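Local atomic coordinates of alpha-L-arabinosidase (Xanthomonas axonopodis pv. citri, PDB entry 6D25), a protein that probably hydrolyses alpha-L-arabinofuranosyl side groups of arabinoxylans as a GH51 arabinofuranosidase, coping with internal di-substitutions, and assembles as a trimer. Residues A[192-197]-A[232-237]; A[93-98]-A[151-156]; A[135-140]-A[168-173]; A[258-263]-A[316-321]; A[159-164]-A[219-224]. One frame throughout, in Å; residues are numbered along the deposited sequence.

Interaction 1. Residues A[192-197]-A[232-237]; sequences WQVPYF and QKILKI
Tyr196 pairs with Leu235 and Phe197 with Lys236 in two parallel bridges, the segments diverging by only 26° in direction. Pro195 O accepts from Leu235 N (2.9 Å), Phe197 N gives to Leu235 O, and Phe197 O receives Ile237 N, the chain of bonds passing back and forth between the strands. Before the regular pairing begins, the Gln232 amide bonds the facing main chain. Its CG sits in the crowded position between backbone N and carbonyl carbon (chi1 63°), and beyond it the chain runs straight into the 192-195 loop. There NE2 donates to Trp192 O (2.9 Å), and OE1 takes Val194 N (2.9 Å) on a lone pair in its carbonyl plane, so both ends of the amide are held and its rotation is fixed. The segments belong to one beta-alpha-beta unit of the parallel barrel, strands 196-199 and 235-238 being joined through helix 212-224. The amide of Gln193 stacks on that of Gln232 with planes 9° apart. One water donates to both Pro195 O and Lys233 O, adding a bridge beside the direct bond from Leu235 N. On the face carrying Tyr196 and Leu235, ring atom CE1 of Tyr196 lies 3.9 Å from Leu235 CD1. Ile234 CG2 packs on Phe197 CB at 3.6 Å, while the Phe197 ring runs on toward Ile164 of helix 161-172.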
# COMPACT_ATOMS: atom_id res chain seq x y z
N TRP A 192 25.66 10.72 8.96
CA TRP A 192 26.37 10.28 7.79
C TRP A 192 25.82 11.02 6.56
O TRP A 192 24.72 11.56 6.58
CB TRP A 192 26.18 8.78 7.54
CG TRP A 192 26.76 7.83 8.55
CD1 TRP A 192 28.06 7.44 8.67
CD2 TRP A 192 26.01 7.05 9.49
NE1 TRP A 192 28.17 6.50 9.64
CE2 TRP A 192 26.92 6.21 10.15
CE3 TRP A 192 24.66 6.94 9.81
CZ2 TRP A 192 26.53 5.31 11.14
CZ3 TRP A 192 24.27 6.06 10.79
CH2 TRP A 192 25.20 5.24 11.44
N GLN A 193 26.57 10.98 5.48
CA GLN A 193 26.10 11.43 4.19
C GLN A 193 25.43 10.26 3.47
O GLN A 193 26.00 9.16 3.38
CB GLN A 193 27.29 11.94 3.35
CG GLN A 193 28.07 13.07 4.01
CD GLN A 193 27.24 14.33 4.19
OE1 GLN A 193 26.70 14.86 3.22
NE2 GLN A 193 27.14 14.79 5.42
N VAL A 194 24.22 10.52 2.97
CA VAL A 194 23.46 9.57 2.17
C VAL A 194 23.12 10.23 0.83
O VAL A 194 22.01 10.75 0.63
CB VAL A 194 22.20 9.07 2.90
CG1 VAL A 194 21.46 8.05 2.06
CG2 VAL A 194 22.55 8.47 4.27
N PRO A 195 24.06 10.19 -0.11
CA PRO A 195 23.86 10.98 -1.31
C PRO A 195 22.89 10.36 -2.33
O PRO A 195 22.31 11.12 -3.11
CB PRO A 195 25.25 11.12 -1.94
CG PRO A 195 25.99 9.92 -1.39
CD PRO A 195 25.46 9.79 0.04
N TYR A 196 22.70 9.04 -2.30
CA TYR A 196 21.82 8.34 -3.22
C TYR A 196 20.92 7.40 -2.43
O TYR A 196 21.39 6.68 -1.55
CB TYR A 196 22.60 7.55 -4.27
CG TYR A 196 23.79 8.28 -4.85
CD1 TYR A 196 23.63 9.31 -5.77
CD2 TYR A 196 25.06 7.97 -4.47
CE1 TYR A 196 24.71 10.01 -6.29
CE2 TYR A 196 26.16 8.63 -5.00
CZ TYR A 196 25.99 9.66 -5.90
OH TYR A 196 27.10 10.35 -6.35
N PHE A 197 19.66 7.38 -2.78
CA PHE A 197 18.67 6.56 -2.08
C PHE A 197 17.74 5.94 -3.13
O PHE A 197 17.04 6.67 -3.87
CB PHE A 197 17.86 7.40 -1.09
CG PHE A 197 17.12 6.58 -0.06
CD1 PHE A 197 15.97 5.92 -0.39
CD2 PHE A 197 17.63 6.45 1.22
CE1 PHE A 197 15.29 5.15 0.55
CE2 PHE A 197 16.99 5.66 2.16
CZ PHE A 197 15.84 4.99 1.82
N GLN A 232 22.06 18.40 3.83
CA GLN A 232 22.57 17.58 2.72
C GLN A 232 21.41 17.21 1.79
O GLN A 232 20.25 17.16 2.22
CB GLN A 232 23.25 16.29 3.20
CG GLN A 232 22.34 15.32 3.94
CD GLN A 232 23.04 14.04 4.29
OE1 GLN A 232 23.25 13.18 3.40
NE2 GLN A 232 23.43 13.91 5.58
N LYS A 233 21.75 16.93 0.57
CA LYS A 233 20.76 16.53 -0.46
C LYS A 233 20.82 15.01 -0.68
O LYS A 233 21.88 14.46 -1.00
CB LYS A 233 21.08 17.31 -1.73
CG LYS A 233 20.29 16.88 -2.95
CD LYS A 233 18.83 17.25 -2.91
CE LYS A 233 18.29 17.43 -4.33
NZ LYS A 233 16.83 17.31 -4.34
N ILE A 234 19.69 14.36 -0.50
CA ILE A 234 19.50 12.92 -0.79
C ILE A 234 18.86 12.78 -2.18
O ILE A 234 17.70 13.12 -2.36
CB ILE A 234 18.64 12.25 0.28
CG1 ILE A 234 19.21 12.49 1.69
CG2 ILE A 234 18.51 10.75 0.00
CD1 ILE A 234 18.36 11.96 2.82
N LEU A 235 19.61 12.27 -3.15
CA LEU A 235 19.08 12.07 -4.50
C LEU A 235 18.27 10.78 -4.53
O LEU A 235 18.67 9.79 -3.93
CB LEU A 235 20.26 12.02 -5.49
CG LEU A 235 21.08 13.30 -5.60
CD1 LEU A 235 22.30 13.04 -6.45
CD2 LEU A 235 20.29 14.46 -6.16
N LYS A 236 17.17 10.79 -5.27
CA LYS A 236 16.26 9.65 -5.28
C LYS A 236 16.31 8.94 -6.63
O LYS A 236 16.13 9.58 -7.67
CB LYS A 236 14.84 10.13 -5.01
CG LYS A 236 14.64 10.73 -3.61
CD LYS A 236 13.46 11.65 -3.57
CE LYS A 236 13.16 12.13 -2.17
NZ LYS A 236 11.96 12.99 -2.17
N ILE A 237 16.55 7.65 -6.59
CA ILE A 237 16.61 6.82 -7.77
C ILE A 237 15.32 5.99 -7.86
O ILE A 237 15.02 5.20 -6.97
CB ILE A 237 17.83 5.88 -7.73
CG1 ILE A 237 19.13 6.59 -7.34
CG2 ILE A 237 17.92 5.11 -9.08
CD1 ILE A 237 19.43 7.75 -8.15
O HOH W 1 23.48 13.76 -3.22

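Interaction 2. Residues A[93-98]-A[151-156]; sequences NIRWPG and YIAGNV
Arg95 lies along one face of the Tyr151 ring, both side chains pointing the same way from neighbouring parallel strands. Its CB meets Tyr151 CD2 at 3.7 Å, CG runs past the same atom, and CD settles over the face, 3.8 Å from the ring centroid and 16° off the normal, in a CH-pi contact. There the chain bends (chi3 62°), and the guanidinium moves on to a salt bridge from NH2 to Glu324 and a cation-pi contact with Phe52. Asn93 OD1 lies at the ring edge, 3.8 Å from Tyr151 CD2; it accepts from Asn370 ND2, while ND2 bonds to Gln47 OE1. On the opposite face of the sheet, Ile152 CD1 meets the indole edge at Trp96 CE3 (3.8 Å). Backbone bonds Tyr151 N to Ile94 O, Trp96 N to Tyr151 O and Ala153 N to Trp96 O join the strands; the last acceptor belongs to the cis peptide before Pro97. Such parallel neighbours, 93-96 beside 149-154, are characteristic of the (beta/alpha)8 barrel of GH51 enzymes.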
# COMPACT_ATOMS: atom_id res chain seq x y z
N ASN A 93 31.07 4.64 -5.17
CA ASN A 93 29.86 4.39 -4.34
C ASN A 93 29.66 2.88 -4.24
O ASN A 93 30.15 2.13 -5.11
CB ASN A 93 28.63 5.10 -4.87
CG ASN A 93 27.95 4.40 -6.02
OD1 ASN A 93 27.27 3.37 -5.82
ND2 ASN A 93 28.06 4.97 -7.21
N ILE A 94 28.97 2.47 -3.18
CA ILE A 94 28.50 1.10 -3.03
C ILE A 94 27.00 1.14 -2.76
O ILE A 94 26.56 1.83 -1.81
CB ILE A 94 29.21 0.37 -1.87
CG1 ILE A 94 30.73 0.36 -2.04
CG2 ILE A 94 28.64 -1.05 -1.75
CD1 ILE A 94 31.48 -0.19 -0.83
N ARG A 95 26.26 0.37 -3.54
CA ARG A 95 24.82 0.16 -3.32
C ARG A 95 24.62 -1.01 -2.35
O ARG A 95 25.23 -2.07 -2.52
CB ARG A 95 24.08 -0.13 -4.62
CG ARG A 95 22.59 -0.29 -4.36
CD ARG A 95 21.53 -0.26 -5.46
NE ARG A 95 21.66 -1.30 -6.39
CZ ARG A 95 20.69 -2.03 -6.94
NH1 ARG A 95 19.40 -2.00 -6.57
NH2 ARG A 95 21.08 -2.87 -7.88
N TRP A 96 23.80 -0.79 -1.33
CA TRP A 96 23.55 -1.74 -0.26
C TRP A 96 22.17 -1.47 0.33
O TRP A 96 21.78 -0.30 0.38
CB TRP A 96 24.67 -1.60 0.79
CG TRP A 96 24.45 -2.32 2.08
CD1 TRP A 96 24.90 -3.57 2.39
CD2 TRP A 96 23.80 -1.83 3.26
NE1 TRP A 96 24.55 -3.89 3.68
CE2 TRP A 96 23.87 -2.86 4.23
CE3 TRP A 96 23.14 -0.65 3.59
CZ2 TRP A 96 23.30 -2.74 5.49
CZ3 TRP A 96 22.59 -0.51 4.86
CH2 TRP A 96 22.64 -1.55 5.78
N PRO A 97 21.41 -2.47 0.80
CA PRO A 97 21.77 -3.89 0.91
C PRO A 97 21.18 -4.81 -0.17
O PRO A 97 21.19 -6.04 -0.02
CB PRO A 97 21.18 -4.25 2.28
CG PRO A 97 19.89 -3.46 2.31
CD PRO A 97 20.27 -2.16 1.64
N GLY A 98 20.71 -4.26 -1.27
CA GLY A 98 20.23 -5.05 -2.38
C GLY A 98 19.82 -4.16 -3.54
O GLY A 98 20.08 -2.97 -3.47
N TYR A 151 25.12 4.41 -1.41
CA TYR A 151 23.93 4.34 -2.19
C TYR A 151 22.99 3.36 -1.48
O TYR A 151 23.17 2.14 -1.56
CB TYR A 151 24.32 3.96 -3.62
CG TYR A 151 23.19 3.71 -4.60
CD1 TYR A 151 21.86 3.89 -4.29
CD2 TYR A 151 23.52 3.34 -5.90
CE1 TYR A 151 20.88 3.66 -5.24
CE2 TYR A 151 22.54 3.12 -6.86
CZ TYR A 151 21.21 3.28 -6.53
OH TYR A 151 20.25 3.03 -7.46
N ILE A 152 22.02 3.87 -0.73
CA ILE A 152 21.17 3.06 0.12
C ILE A 152 19.96 2.60 -0.68
O ILE A 152 19.32 3.43 -1.29
CB ILE A 152 20.72 3.86 1.36
CG1 ILE A 152 21.90 4.22 2.25
CG2 ILE A 152 19.63 3.10 2.15
CD1 ILE A 152 22.58 3.03 2.88
N ALA A 153 19.64 1.32 -0.62
CA ALA A 153 18.46 0.73 -1.29
C ALA A 153 17.35 0.56 -0.26
O ALA A 153 17.47 -0.25 0.66
CB ALA A 153 18.81 -0.58 -1.94
N GLY A 154 16.28 1.35 -0.41
CA GLY A 154 15.16 1.33 0.54
C GLY A 154 14.07 0.34 0.17
O GLY A 154 13.88 -0.07 -1.00
N ASN A 155 13.33 -0.08 1.20
CA ASN A 155 12.28 -1.09 1.11
C ASN A 155 10.94 -0.39 0.79
O ASN A 155 10.37 0.33 1.62
CB ASN A 155 12.17 -1.86 2.43
CG ASN A 155 11.12 -2.97 2.41
OD1 ASN A 155 10.20 -2.94 1.61
ND2 ASN A 155 11.22 -3.95 3.32
N VAL A 156 10.46 -0.65 -0.43
CA VAL A 156 9.17 -0.24 -0.87
C VAL A 156 8.20 -1.43 -0.94
O VAL A 156 7.02 -1.28 -0.58
CB VAL A 156 9.32 0.49 -2.22
CG1 VAL A 156 8.02 0.59 -2.94
CG2 VAL A 156 9.94 1.85 -2.01

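Interaction 3. Residues A[135-140]-A[168-173]; sequences GTHEFM and AEYMTA
A chi1 of -178° swings the Tyr170 ring out of helix 168-172 with CG opposite its backbone N, while chi1 of -74° in His137 tucks CG beside the N and sends the imidazole forward to meet it. NE2 of His137 lies 2.7 Å from Tyr170 OH, a hydrogen bond in which either group could donate. The hydroxyl is near the imidazole plane, the rings meet rim to rim, and neither covers the other's face. Beside this polar contact, the Thr136 methyl faces Met171: CG2 touches Met171 CG at 3.8 Å and SD at 3.9 Å, while OG1 bonds to Trp167 NE1. Met171 SD also reaches Met140 CG at 4.2 Å, the two thioether chains crossing at about a right angle. The helix axes stay 12.0 Å apart and cross at -52°, so long side chains span the gap between outer helices 136-146 and 161-172 of the barrel. The His137 ring also meets Trp192 edge to face. Two nitrogen partners, His137 NE2 and Asn186 ND2, satisfy the buried Tyr170 hydroxyl and anchor the far end of its ring between the helices.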
# COMPACT_ATOMS: atom_id res chain seq x y z
N GLY A 135 24.87 -4.16 9.72
CA GLY A 135 23.70 -3.34 9.58
C GLY A 135 24.06 -1.90 9.22
O GLY A 135 25.16 -1.64 8.70
N THR A 136 23.15 -0.97 9.50
CA THR A 136 23.35 0.44 9.08
C THR A 136 24.71 0.99 9.53
O THR A 136 25.44 1.58 8.73
CB THR A 136 22.21 1.35 9.58
OG1 THR A 136 21.03 1.02 8.87
CG2 THR A 136 22.53 2.81 9.36
N HIS A 137 25.06 0.86 10.79
CA HIS A 137 26.28 1.47 11.26
C HIS A 137 27.49 0.80 10.60
O HIS A 137 28.47 1.50 10.26
CB HIS A 137 26.41 1.39 12.78
CG HIS A 137 25.51 2.33 13.49
ND1 HIS A 137 25.98 3.34 14.28
CD2 HIS A 137 24.16 2.40 13.53
CE1 HIS A 137 24.96 3.99 14.79
NE2 HIS A 137 23.83 3.47 14.34
N GLU A 138 27.44 -0.52 10.46
CA GLU A 138 28.60 -1.21 9.96
C GLU A 138 28.80 -0.85 8.49
O GLU A 138 29.95 -0.61 8.07
CB GLU A 138 28.46 -2.73 10.18
CG GLU A 138 28.45 -3.12 11.65
CD GLU A 138 27.16 -2.87 12.43
OE1 GLU A 138 26.07 -2.70 11.80
OE2 GLU A 138 27.25 -2.85 13.65
N PHE A 139 27.70 -0.80 7.70
CA PHE A 139 27.85 -0.41 6.30
C PHE A 139 28.30 1.06 6.19
O PHE A 139 29.25 1.39 5.42
CB PHE A 139 26.57 -0.63 5.50
CG PHE A 139 26.67 -0.08 4.11
CD1 PHE A 139 27.49 -0.70 3.17
CD2 PHE A 139 26.03 1.09 3.76
CE1 PHE A 139 27.62 -0.18 1.89
CE2 PHE A 139 26.16 1.60 2.47
CZ PHE A 139 26.96 0.96 1.55
N MET A 140 27.64 1.96 6.91
CA MET A 140 27.94 3.37 6.70
C MET A 140 29.37 3.70 7.16
O MET A 140 30.08 4.48 6.48
CB MET A 140 26.92 4.27 7.41
CG MET A 140 25.54 4.18 6.81
SD MET A 140 25.47 4.57 5.03
CE MET A 140 25.75 6.33 5.14
N ALA A 168 16.02 7.33 6.77
CA ALA A 168 16.71 8.51 6.29
C ALA A 168 16.97 9.49 7.45
O ALA A 168 18.07 10.06 7.53
CB ALA A 168 15.91 9.19 5.21
N GLU A 169 15.98 9.69 8.32
CA GLU A 169 16.16 10.58 9.46
C GLU A 169 17.25 10.03 10.40
O GLU A 169 18.15 10.78 10.84
CB GLU A 169 14.85 10.80 10.23
CG GLU A 169 14.99 11.69 11.48
CD GLU A 169 13.71 11.87 12.29
OE1 GLU A 169 12.63 11.85 11.64
OE2 GLU A 169 13.77 12.00 13.61
N TYR A 170 17.16 8.74 10.72
CA TYR A 170 18.12 8.10 11.59
C TYR A 170 19.55 8.38 11.10
O TYR A 170 20.43 8.73 11.88
CB TYR A 170 17.88 6.60 11.61
CG TYR A 170 18.79 5.81 12.52
CD1 TYR A 170 19.98 5.30 12.05
CD2 TYR A 170 18.45 5.57 13.84
CE1 TYR A 170 20.82 4.55 12.86
CE2 TYR A 170 19.27 4.83 14.66
CZ TYR A 170 20.45 4.29 14.17
OH TYR A 170 21.26 3.54 14.99
N MET A 171 19.76 8.22 9.81
CA MET A 171 21.11 8.29 9.25
C MET A 171 21.59 9.75 9.09
O MET A 171 22.80 9.97 9.18
CB MET A 171 21.19 7.60 7.89
CG MET A 171 21.20 6.06 8.03
SD MET A 171 21.50 5.23 6.44
CE MET A 171 19.94 5.48 5.61
N THR A 172 20.69 10.70 8.80
CA THR A 172 21.12 12.05 8.31
C THR A 172 20.72 13.21 9.23
O THR A 172 21.21 14.29 9.03
CB THR A 172 20.55 12.34 6.90
OG1 THR A 172 19.12 12.45 6.94
CG2 THR A 172 20.95 11.29 5.90
N ALA A 173 19.85 13.02 10.21
CA ALA A 173 19.34 14.14 11.00
C ALA A 173 20.45 14.72 11.90
O ALA A 173 21.07 13.98 12.65
CB ALA A 173 18.14 13.75 11.81

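Interaction 4. Residues A[258-263]-A[316-321]; sequences KFMDGL and KKVALV
Ala319 O is met by two groups of the 258-263 segment: Leu263 N bonds to it at 2.8 Å, nearly straight out from the carbonyl, and Gly262 CA comes within 3.2 Å in a CA-H...O contact. Bonds from Ala319 N to Asp261 O (3.0 Å) and from Val321 N to Leu263 O (2.9 Å) stand before and after it, and so Gly262 pairs with Ala319 and Leu263 with Leu320 in parallel. Val318 packs against several residues. Its CG1, placed opposite the backbone N (chi1 179°), fits against Gly262 CA at 3.7 Å and Met260 SD at 3.8 Å, the methionine chain crossing the valine at a slant. Gly262, having no side chain, also lies close to Val321 CG2 at 4.1 Å. From the next strand position, Leu320 CD1 touches Leu263 O at 3.6 Å. Leu263 and Leu320 emerge on the face covered by helix 285-312, where both rest on Met309. Asp261 points its CB away from the 316-321 segment, and its OD2 accepts from Lys236 N, which links the turn to strand 235-238. Strand 262-269, helix 285-312 and strand 319-325 together make a beta-alpha-beta crossover, the repeating topology of a (beta/alpha)8 barrel wall.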
# COMPACT_ATOMS: atom_id res chain seq x y z
N LYS A 258 9.36 14.07 -12.77
CA LYS A 258 9.62 15.27 -11.92
C LYS A 258 10.00 14.88 -10.49
O LYS A 258 10.47 15.74 -9.79
CB LYS A 258 8.42 16.20 -11.91
CG LYS A 258 8.32 16.89 -13.28
CD LYS A 258 7.10 17.69 -13.53
CE LYS A 258 6.85 17.87 -15.02
NZ LYS A 258 5.66 18.71 -15.25
N PHE A 259 9.83 13.62 -10.10
CA PHE A 259 10.09 13.23 -8.71
C PHE A 259 11.34 12.37 -8.56
O PHE A 259 11.54 11.80 -7.48
CB PHE A 259 8.89 12.48 -8.14
CG PHE A 259 7.64 13.30 -8.13
CD1 PHE A 259 7.53 14.39 -7.26
CD2 PHE A 259 6.63 13.05 -9.04
CE1 PHE A 259 6.38 15.18 -7.28
CE2 PHE A 259 5.47 13.82 -9.02
CZ PHE A 259 5.36 14.90 -8.17
N MET A 260 12.16 12.23 -9.61
CA MET A 260 13.31 11.37 -9.52
C MET A 260 14.56 12.15 -9.95
O MET A 260 14.48 13.05 -10.75
CB MET A 260 13.13 10.12 -10.40
CG MET A 260 12.80 10.43 -11.84
SD MET A 260 12.67 8.98 -12.89
CE MET A 260 10.96 8.49 -12.66
N ASP A 261 15.69 11.76 -9.38
CA ASP A 261 17.03 12.27 -9.79
C ASP A 261 17.70 11.26 -10.73
O ASP A 261 18.62 11.61 -11.50
CB ASP A 261 17.86 12.56 -8.54
CG ASP A 261 17.15 13.57 -7.67
OD1 ASP A 261 17.05 14.71 -8.13
OD2 ASP A 261 16.61 13.20 -6.57
N GLY A 262 17.23 10.02 -10.69
CA GLY A 262 17.76 8.96 -11.53
C GLY A 262 16.71 7.88 -11.75
O GLY A 262 15.73 7.76 -10.94
N LEU A 263 16.89 7.10 -12.81
CA LEU A 263 16.03 5.97 -13.14
C LEU A 263 16.94 4.75 -13.32
O LEU A 263 17.85 4.81 -14.13
CB LEU A 263 15.25 6.25 -14.42
CG LEU A 263 14.33 5.11 -14.86
CD1 LEU A 263 13.17 4.97 -13.90
CD2 LEU A 263 13.80 5.34 -16.25
N LYS A 316 17.79 16.21 -19.74
CA LYS A 316 18.60 15.17 -19.14
C LYS A 316 18.87 15.44 -17.66
O LYS A 316 19.94 15.09 -17.12
CB LYS A 316 19.91 14.94 -19.89
CG LYS A 316 19.78 14.79 -21.40
CD LYS A 316 21.09 14.31 -22.03
CE LYS A 316 21.05 14.41 -23.54
NZ LYS A 316 21.19 15.83 -23.93
N LYS A 317 17.89 15.97 -16.95
CA LYS A 317 18.03 16.13 -15.53
C LYS A 317 18.05 14.78 -14.82
O LYS A 317 18.72 14.63 -13.79
CB LYS A 317 16.91 17.00 -14.95
CG LYS A 317 16.79 18.37 -15.59
CD LYS A 317 16.70 19.57 -14.63
CE LYS A 317 16.96 20.86 -15.39
NZ LYS A 317 15.82 21.18 -16.29
N VAL A 318 17.31 13.80 -15.33
CA VAL A 318 17.25 12.48 -14.70
C VAL A 318 18.38 11.62 -15.27
O VAL A 318 18.42 11.35 -16.49
CB VAL A 318 15.90 11.81 -14.94
CG1 VAL A 318 15.83 10.43 -14.32
CG2 VAL A 318 14.73 12.69 -14.48
N ALA A 319 19.27 11.16 -14.40
CA ALA A 319 20.32 10.22 -14.81
C ALA A 319 19.70 8.86 -15.14
O ALA A 319 18.79 8.38 -14.45
CB ALA A 319 21.33 10.05 -13.70
N LEU A 320 20.27 8.19 -16.15
CA LEU A 320 20.05 6.78 -16.30
C LEU A 320 21.14 6.08 -15.49
O LEU A 320 22.34 6.39 -15.60
CB LEU A 320 20.11 6.40 -17.79
CG LEU A 320 19.81 4.95 -18.16
CD1 LEU A 320 18.46 4.48 -17.62
CD2 LEU A 320 19.83 4.85 -19.66
N VAL A 321 20.69 5.20 -14.61
CA VAL A 321 21.51 4.58 -13.59
C VAL A 321 21.55 3.08 -13.90
O VAL A 321 20.52 2.40 -13.76
CB VAL A 321 20.94 4.86 -12.20
CG1 VAL A 321 21.69 4.14 -11.11
CG2 VAL A 321 20.91 6.37 -11.91

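Interaction 5. Residues A[159-164]-A[219-224]; sequences AAPEEI and FRRYQT
A single hydrogen bond crosses between the segments: Tyr222 OH donates to Ala159 O at 2.6 Å, lying in the plane of that carbonyl, and the acceptor sits at the ring's edge. Tyr222 CG lies beside its backbone N (chi1 -83°), carrying the ring to Pro161, whose CG stands over its centre in a CH-pi contact, 3.5 Å from the centroid and 10° off the normal; CB and CD of the proline spread over the same ring. Apolar packing is added by Ile164, whose CD1 approaches the ring edge at CD2 (4.1 Å) and the backbone O of Tyr222 (3.8 Å). Here the start of helix 161-172 meets residues 219-224 of helix 212-224 on the outside of the barrel. Arg221 NE bonds to Gly157 O of the third subunit, and Tyr222 OH is bonded by Arg221 NH2 of the second. The phenol therefore donates a hydrogen bond to the loop carbonyl and accepts from the neighbouring arginine, which joins the fold of one chain to the trimer interface.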
# COMPACT_ATOMS: atom_id res chain seq x y z
N ALA A 159 7.29 -3.00 3.07
CA ALA A 159 7.18 -2.05 4.19
C ALA A 159 6.21 -0.92 3.83
O ALA A 159 6.04 -0.59 2.64
CB ALA A 159 8.55 -1.47 4.46
N ALA A 160 5.67 -0.27 4.85
CA ALA A 160 4.97 1.02 4.69
C ALA A 160 6.00 2.14 4.49
O ALA A 160 7.19 1.98 4.83
CB ALA A 160 4.10 1.24 5.90
N PRO A 161 5.59 3.29 3.94
CA PRO A 161 6.56 4.33 3.63
C PRO A 161 7.30 4.89 4.86
O PRO A 161 8.40 5.45 4.75
CB PRO A 161 5.76 5.45 2.93
CG PRO A 161 4.54 4.72 2.39
CD PRO A 161 4.26 3.64 3.42
N GLU A 162 6.69 4.75 6.02
CA GLU A 162 7.27 5.32 7.22
C GLU A 162 8.64 4.68 7.49
O GLU A 162 9.48 5.33 8.11
CB GLU A 162 6.30 5.19 8.41
CG GLU A 162 6.44 3.92 9.22
CD GLU A 162 5.24 3.60 10.07
OE1 GLU A 162 5.16 4.16 11.24
OE2 GLU A 162 4.37 2.82 9.57
N GLU A 163 8.89 3.43 7.04
CA GLU A 163 10.17 2.82 7.35
C GLU A 163 11.32 3.56 6.65
O GLU A 163 12.32 3.90 7.31
CB GLU A 163 10.25 1.35 6.93
CG GLU A 163 9.61 0.45 7.92
CD GLU A 163 9.89 -1.03 7.79
OE1 GLU A 163 8.89 -1.76 7.86
OE2 GLU A 163 11.09 -1.43 7.69
N ILE A 164 11.26 3.79 5.35
CA ILE A 164 12.36 4.50 4.71
C ILE A 164 12.42 5.95 5.20
O ILE A 164 13.50 6.51 5.26
CB ILE A 164 12.32 4.40 3.17
CG1 ILE A 164 11.03 4.97 2.57
CG2 ILE A 164 12.59 2.99 2.74
CD1 ILE A 164 11.02 4.96 1.06
N PHE A 219 5.99 4.50 -6.31
CA PHE A 219 7.20 5.32 -6.28
C PHE A 219 6.85 6.77 -5.89
O PHE A 219 7.49 7.33 -5.00
CB PHE A 219 7.97 5.28 -7.62
CG PHE A 219 9.05 6.32 -7.66
CD1 PHE A 219 10.19 6.21 -6.90
CD2 PHE A 219 8.85 7.49 -8.37
CE1 PHE A 219 11.13 7.23 -6.86
CE2 PHE A 219 9.80 8.51 -8.35
CZ PHE A 219 10.92 8.38 -7.57
N ARG A 220 5.89 7.36 -6.58
CA ARG A 220 5.50 8.74 -6.29
C ARG A 220 5.17 8.92 -4.79
O ARG A 220 5.56 9.93 -4.17
CB ARG A 220 4.32 9.16 -7.17
CG ARG A 220 4.75 9.46 -8.60
CD ARG A 220 3.60 9.62 -9.54
NE ARG A 220 2.71 10.71 -9.16
CZ ARG A 220 1.89 11.32 -9.97
NH1 ARG A 220 1.80 10.93 -11.26
NH2 ARG A 220 1.07 12.24 -9.44
N ARG A 221 4.43 7.97 -4.22
CA ARG A 221 4.04 8.02 -2.83
C ARG A 221 5.26 7.83 -1.93
O ARG A 221 5.49 8.66 -1.01
CB ARG A 221 3.00 6.95 -2.51
CG ARG A 221 2.58 6.84 -1.06
CD ARG A 221 1.53 5.77 -0.95
NE ARG A 221 0.95 5.65 0.38
CZ ARG A 221 0.02 4.77 0.71
NH1 ARG A 221 -0.37 3.81 -0.15
NH2 ARG A 221 -0.50 4.83 1.93
N TYR A 222 6.03 6.77 -2.11
CA TYR A 222 7.08 6.46 -1.15
C TYR A 222 8.21 7.52 -1.21
O TYR A 222 8.80 7.86 -0.15
CB TYR A 222 7.67 5.07 -1.39
CG TYR A 222 6.89 3.94 -0.78
CD1 TYR A 222 5.60 3.64 -1.21
CD2 TYR A 222 7.40 3.20 0.28
CE1 TYR A 222 4.87 2.63 -0.63
CE2 TYR A 222 6.68 2.19 0.87
CZ TYR A 222 5.41 1.89 0.41
OH TYR A 222 4.66 0.87 0.99
N GLN A 223 8.50 8.06 -2.39
CA GLN A 223 9.58 9.04 -2.50
C GLN A 223 9.21 10.31 -1.72
O GLN A 223 10.10 10.99 -1.23
CB GLN A 223 9.97 9.36 -3.95
CG GLN A 223 8.93 10.14 -4.73
CD GLN A 223 8.91 11.63 -4.44
OE1 GLN A 223 9.96 12.22 -4.19
NE2 GLN A 223 7.72 12.24 -4.49
N THR A 224 7.91 10.60 -1.61
CA THR A 224 7.43 11.80 -0.94
C THR A 224 8.04 11.88 0.48
O THR A 224 8.36 12.99 0.96
CB THR A 224 5.91 11.81 -0.86
OG1 THR A 224 5.31 11.76 -2.15
CG2 THR A 224 5.38 13.04 -0.13

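Overall arrangement
Interactions 1, 2 and 4 are strand pairings within one parallel sheet and are carried by backbone bonds. Interaction 2 is fully buried and nearest the chain centre, about 13 Å between centres; interaction 1 is only partly buried, its loop end reaching solvent. Interactions 3 and 5 lie in the helical layer, where tyrosine hydroxyls and apolar side chains do the work; both use helix 161-172. Interaction 5 is the one most engaged with the neighbouring subunits; 2, 3 and 4 reach them through one residue each. Interaction 1 touches all four others: Tyr196 O bonds Ile152 N, Trp192 N bonds Met171 O, Lys236 N bonds Asp261 OD2, and Lys236 NZ bonds Gln223 O.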